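Local atomic coordinates of uncharacterized protein MG377 homolog (Mycoplasma pneumoniae, PDB entry 1ZXJ), a protein that is of unknown function but may act as a chaperone, built as a mostly helical, three-lobed molecule. Residues Y42-I51 and H205-Q215. Residues are numbered along the deposited sequence; the frame is centred on the assembly and turned at random.
Sequences YDEVIEVERI and HFKFHFNLTGQ
I46, E47 and V48 pair in register with F208, H209 and F210, making a two-stranded parallel sheet at the surface of this mostly helical protein. It joins the segment just before helix 55-66 to the chain end that leaves helix 183-204. Four backbone bonds form the ladder: I46 N gives to K207 O, H209 N to I46 O at 2.8 Å, V48 N to H209 O, and N211 N to V48 O. Strand 46-48 thus bonds through I46 and V48, the partner strand through H209.

The face carrying I46, V48, F208 and F210 is apolar, and I46 and F208 also touch helix 74-98, on C93 and L90. I46 is worth following outward. I46 CB lies 3.8 Å from CD2 of the F208 ring, and CG2, the branch anti to the backbone N, runs beside the same CD2 and CE2. The other branch turns back: CG1 sits anti to the carbonyl carbon (chi1 -68°) and approaches CD2 of F206, and its tip CD1 meets F206 CB, CG and CD2. F208 and F206 therefore each take one branch. Beyond, Y42 CD2 lies over one face of the F206 ring, offset toward its rim; the two ring planes are inclined at 42°. At the other end, CD2 and CE2 of F210 meet V48 CG1, and I51 CD1 comes against the same two ring carbons.

E47 and H209 lie on the other face; at its start V45 CG1 packs on H209 CB at 3.6 Å, while V45 CG2 lies across the K207 side chain, 3.8 Å from K207 CB. Past the ladder N211 centres an inverse gamma turn, and one water closes the end, donating to E49 O at 2.6 Å and to N211 O at 2.9 Å.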
loop_
_atom_site.group_PDB
_atom_site.type_symbol
_atom_site.label_atom_id
_atom_site.label_comp_id
_atom_site.label_asym_id
_atom_site.label_seq_id
_atom_site.Cartn_x
_atom_site.Cartn_y
_atom_site.Cartn_z
ATOM N N TYR A 42 -8.998 -16.571 -8.467
ATOM C CA TYR A 42 -9.328 -15.289 -9.057
ATOM C C TYR A 42 -10.726 -15.210 -9.638
ATOM O O TYR A 42 -11.146 -14.156 -10.098
ATOM C CB TYR A 42 -8.302 -14.942 -10.124
ATOM C CG TYR A 42 -6.890 -14.970 -9.604
ATOM C CD1 TYR A 42 -6.142 -16.140 -9.631
ATOM C CD2 TYR A 42 -6.301 -13.826 -9.070
ATOM C CE1 TYR A 42 -4.840 -16.176 -9.146
ATOM C CE2 TYR A 42 -4.996 -13.853 -8.583
ATOM C CZ TYR A 42 -4.276 -15.030 -8.630
ATOM O OH TYR A 42 -2.978 -15.057 -8.192
ATOM N N ASP A 43 -11.455 -16.317 -9.614
ATOM C CA ASP A 43 -12.809 -16.320 -10.145
ATOM C C ASP A 43 -13.838 -16.112 -9.040
ATOM O O ASP A 43 -14.966 -15.687 -9.307
ATOM C CB ASP A 43 -13.074 -17.622 -10.898
ATOM C CG ASP A 43 -12.371 -17.668 -12.245
ATOM O OD1 ASP A 43 -12.320 -18.757 -12.856
ATOM O OD2 ASP A 43 -11.873 -16.615 -12.700
ATOM N N GLU A 44 -13.454 -16.412 -7.800
ATOM C CA GLU A 44 -14.361 -16.200 -6.676
ATOM C C GLU A 44 -14.450 -14.685 -6.577
ATOM O O GLU A 44 -13.427 -14.011 -6.512
ATOM C CB GLU A 44 -13.795 -16.769 -5.355
ATOM C CG GLU A 44 -13.587 -18.299 -5.291
ATOM C CD GLU A 44 -14.521 -19.023 -4.287
ATOM O OE1 GLU A 44 -14.804 -18.452 -3.205
ATOM O OE2 GLU A 44 -14.953 -20.172 -4.573
ATOM N N VAL A 45 -15.667 -14.154 -6.598
ATOM C CA VAL A 45 -15.890 -12.718 -6.505
ATOM C C VAL A 45 -15.671 -12.237 -5.068
ATOM O O VAL A 45 -15.952 -12.967 -4.115
ATOM C CB VAL A 45 -17.320 -12.370 -6.971
ATOM C CG1 VAL A 45 -17.611 -10.905 -6.758
ATOM C CG2 VAL A 45 -17.457 -12.693 -8.436
ATOM N N ILE A 46 -15.139 -11.025 -4.936
ATOM C CA ILE A 46 -14.879 -10.406 -3.644
ATOM C C ILE A 46 -16.051 -9.529 -3.254
ATOM O O ILE A 46 -16.507 -8.710 -4.044
ATOM C CB ILE A 46 -13.643 -9.485 -3.691
ATOM C CG1 ILE A 46 -12.374 -10.302 -3.883
ATOM C CG2 ILE A 46 -13.571 -8.647 -2.420
ATOM C CD1 ILE A 46 -12.302 -10.963 -5.176
ATOM N N GLU A 47 -16.526 -9.692 -2.028
ATOM C CA GLU A 47 -17.639 -8.896 -1.537
ATOM C C GLU A 47 -17.066 -7.639 -0.909
ATOM O O GLU A 47 -16.169 -7.711 -0.065
ATOM C CB GLU A 47 -18.420 -9.661 -0.469
ATOM C CG GLU A 47 -19.095 -10.945 -0.960
ATOM C CD GLU A 47 -20.452 -10.692 -1.605
ATOM O OE1 GLU A 47 -21.145 -11.677 -1.959
ATOM O OE2 GLU A 47 -20.826 -9.503 -1.751
ATOM N N VAL A 48 -17.570 -6.485 -1.320
ATOM C CA VAL A 48 -17.097 -5.239 -0.738
ATOM C C VAL A 48 -18.152 -4.745 0.245
ATOM O O VAL A 48 -19.296 -4.505 -0.131
ATOM C CB VAL A 48 -16.895 -4.140 -1.805
ATOM C CG1 VAL A 48 -16.294 -2.893 -1.153
ATOM C CG2 VAL A 48 -16.016 -4.653 -2.932
ATOM N N GLU A 49 -17.764 -4.588 1.502
ATOM C CA GLU A 49 -18.695 -4.120 2.510
ATOM C C GLU A 49 -19.073 -2.644 2.467
ATOM O O GLU A 49 -20.192 -2.296 2.796
ATOM C CB GLU A 49 -18.190 -4.495 3.895
ATOM C CG GLU A 49 -18.229 -6.001 4.155
ATOM C CD GLU A 49 -19.222 -6.753 3.236
ATOM O OE1 GLU A 49 -18.850 -7.086 2.084
ATOM O OE2 GLU A 49 -20.378 -7.006 3.660
ATOM N N ARG A 50 -18.172 -1.762 2.070
ATOM C CA ARG A 50 -18.564 -0.357 2.017
ATOM C C ARG A 50 -18.004 0.398 0.844
ATOM O O ARG A 50 -16.965 0.048 0.324
ATOM C CB ARG A 50 -18.218 0.378 3.325
ATOM C CG ARG A 50 -16.792 0.261 3.760
ATOM C CD ARG A 50 -16.514 1.126 4.962
ATOM N NE ARG A 50 -17.264 0.738 6.161
ATOM C CZ ARG A 50 -17.261 1.447 7.294
ATOM N NH1 ARG A 50 -16.549 2.571 7.372
ATOM N NH2 ARG A 50 -17.959 1.038 8.348
ATOM N N ILE A 51 -18.747 1.428 0.450
ATOM C CA ILE A 51 -18.448 2.332 -0.655
ATOM C C ILE A 51 -17.837 3.659 -0.170
ATOM O O ILE A 51 -17.464 4.515 -0.977
ATOM C CB ILE A 51 -19.763 2.624 -1.442
ATOM C CG1 ILE A 51 -19.946 1.546 -2.491
ATOM C CG2 ILE A 51 -19.763 3.986 -2.110
ATOM C CD1 ILE A 51 -18.698 1.316 -3.305
ATOM N N HIS A 205 -6.866 -7.985 -10.719
ATOM C CA HIS A 205 -7.056 -9.418 -10.872
ATOM C C HIS A 205 -8.280 -10.047 -10.214
ATOM O O HIS A 205 -8.291 -11.250 -9.974
ATOM C CB HIS A 205 -5.799 -10.155 -10.389
ATOM C CG HIS A 205 -4.594 -9.907 -11.243
ATOM N ND1 HIS A 205 -3.398 -10.569 -11.067
ATOM C CD2 HIS A 205 -4.394 -9.035 -12.262
ATOM C CE1 HIS A 205 -2.514 -10.109 -11.936
ATOM N NE2 HIS A 205 -3.092 -9.178 -12.670
ATOM N N PHE A 206 -9.306 -9.256 -9.915
ATOM C CA PHE A 206 -10.491 -9.805 -9.292
ATOM C C PHE A 206 -11.780 -9.142 -9.737
ATOM O O PHE A 206 -11.769 -8.007 -10.185
ATOM C CB PHE A 206 -10.399 -9.665 -7.787
ATOM C CG PHE A 206 -9.261 -10.387 -7.174
ATOM C CD1 PHE A 206 -8.019 -9.815 -7.131
ATOM C CD2 PHE A 206 -9.461 -11.612 -6.556
ATOM C CE1 PHE A 206 -6.975 -10.439 -6.477
ATOM C CE2 PHE A 206 -8.427 -12.261 -5.894
ATOM C CZ PHE A 206 -7.178 -11.671 -5.846
ATOM N N LYS A 207 -12.892 -9.870 -9.615
ATOM C CA LYS A 207 -14.222 -9.338 -9.925
ATOM C C LYS A 207 -14.787 -8.917 -8.555
ATOM O O LYS A 207 -14.682 -9.659 -7.572
ATOM C CB LYS A 207 -15.142 -10.418 -10.484
ATOM C CG LYS A 207 -14.753 -11.052 -11.792
ATOM C CD LYS A 207 -15.590 -12.337 -11.963
ATOM C CE LYS A 207 -15.230 -13.155 -13.204
ATOM N NZ LYS A 207 -15.700 -12.520 -14.475
ATOM N N PHE A 208 -15.389 -7.744 -8.469
ATOM C CA PHE A 208 -15.926 -7.318 -7.183
ATOM C C PHE A 208 -17.429 -7.257 -7.228
ATOM O O PHE A 208 -18.018 -7.088 -8.291
ATOM C CB PHE A 208 -15.387 -5.925 -6.777
ATOM C CG PHE A 208 -13.911 -5.892 -6.508
ATOM C CD1 PHE A 208 -13.003 -5.796 -7.557
ATOM C CD2 PHE A 208 -13.426 -6.016 -5.213
ATOM C CE1 PHE A 208 -11.617 -5.828 -7.322
ATOM C CE2 PHE A 208 -12.045 -6.048 -4.959
ATOM C CZ PHE A 208 -11.135 -5.956 -6.030
ATOM N N HIS A 209 -18.031 -7.434 -6.060
ATOM C CA HIS A 209 -19.472 -7.337 -5.880
ATOM C C HIS A 209 -19.684 -6.380 -4.707
ATOM O O HIS A 209 -19.095 -6.560 -3.623
ATOM C CB HIS A 209 -20.136 -8.686 -5.544
ATOM C CG HIS A 209 -21.548 -8.527 -5.074
ATOM N ND1 HIS A 209 -22.588 -8.260 -5.941
ATOM C CD2 HIS A 209 -22.058 -8.378 -3.827
ATOM C CE1 HIS A 209 -23.667 -7.939 -5.250
ATOM N NE2 HIS A 209 -23.368 -7.999 -3.966
ATOM N N PHE A 210 -20.520 -5.367 -4.907
ATOM C CA PHE A 210 -20.750 -4.410 -3.824
ATOM C C PHE A 210 -22.003 -4.722 -3.034
ATOM O O PHE A 210 -23.099 -4.634 -3.549
ATOM C CB PHE A 210 -20.816 -2.973 -4.353
ATOM C CG PHE A 210 -19.512 -2.468 -4.902
ATOM C CD1 PHE A 210 -19.229 -2.567 -6.262
ATOM C CD2 PHE A 210 -18.558 -1.907 -4.055
ATOM C CE1 PHE A 210 -18.011 -2.114 -6.779
ATOM C CE2 PHE A 210 -17.329 -1.445 -4.559
ATOM C CZ PHE A 210 -17.059 -1.553 -5.934
ATOM N N ASN A 211 -21.798 -5.090 -1.771
ATOM C CA ASN A 211 -22.845 -5.451 -0.816
ATOM C C ASN A 211 -23.575 -4.204 -0.321
ATOM O O ASN A 211 -23.301 -3.721 0.766
ATOM C CB ASN A 211 -22.178 -6.157 0.376
ATOM C CG ASN A 211 -23.178 -6.788 1.340
ATOM O OD1 ASN A 211 -24.339 -6.380 1.413
ATOM N ND2 ASN A 211 -22.718 -7.782 2.097
ATOM N N LEU A 212 -24.497 -3.678 -1.108
ATOM C CA LEU A 212 -25.217 -2.494 -0.704
ATOM C C LEU A 212 -26.587 -2.901 -0.151
ATOM O O LEU A 212 -27.134 -2.257 0.743
ATOM C CB LEU A 212 -25.366 -1.558 -1.904
ATOM C CG LEU A 212 -24.061 -1.111 -2.584
ATOM C CD1 LEU A 212 -24.373 -0.215 -3.767
ATOM C CD2 LEU A 212 -23.186 -0.367 -1.618
ATOM N N THR A 213 -27.113 -3.996 -0.683
ATOM C CA THR A 213 -28.404 -4.549 -0.294
ATOM C C THR A 213 -28.260 -5.916 0.381
ATOM O O THR A 213 -28.849 -6.161 1.428
ATOM C CB THR A 213 -29.277 -4.739 -1.521
ATOM O OG1 THR A 213 -29.722 -3.469 -1.983
ATOM C CG2 THR A 213 -30.464 -5.615 -1.211
ATOM N N GLY A 214 -27.491 -6.801 -0.251
ATOM C CA GLY A 214 -27.268 -8.141 0.265
ATOM C C GLY A 214 -25.963 -8.719 -0.269
ATOM O O GLY A 214 -25.076 -7.956 -0.641
ATOM N N GLN A 215 -25.843 -10.047 -0.336
ATOM C CA GLN A 215 -24.611 -10.688 -0.810
ATOM C C GLN A 215 -24.676 -11.522 -2.097
ATOM O O GLN A 215 -23.822 -11.300 -2.986
ATOM C CB GLN A 215 -24.051 -11.581 0.278
ATOM C CG GLN A 215 -23.233 -10.881 1.302
ATOM C CD GLN A 215 -22.132 -11.779 1.794
ATOM O OE1 GLN A 215 -22.369 -12.949 2.095
ATOM N NE2 GLN A 215 -20.919 -11.246 1.883
HETATM O O HOH W 1 -22.542 -1.337 2.233
#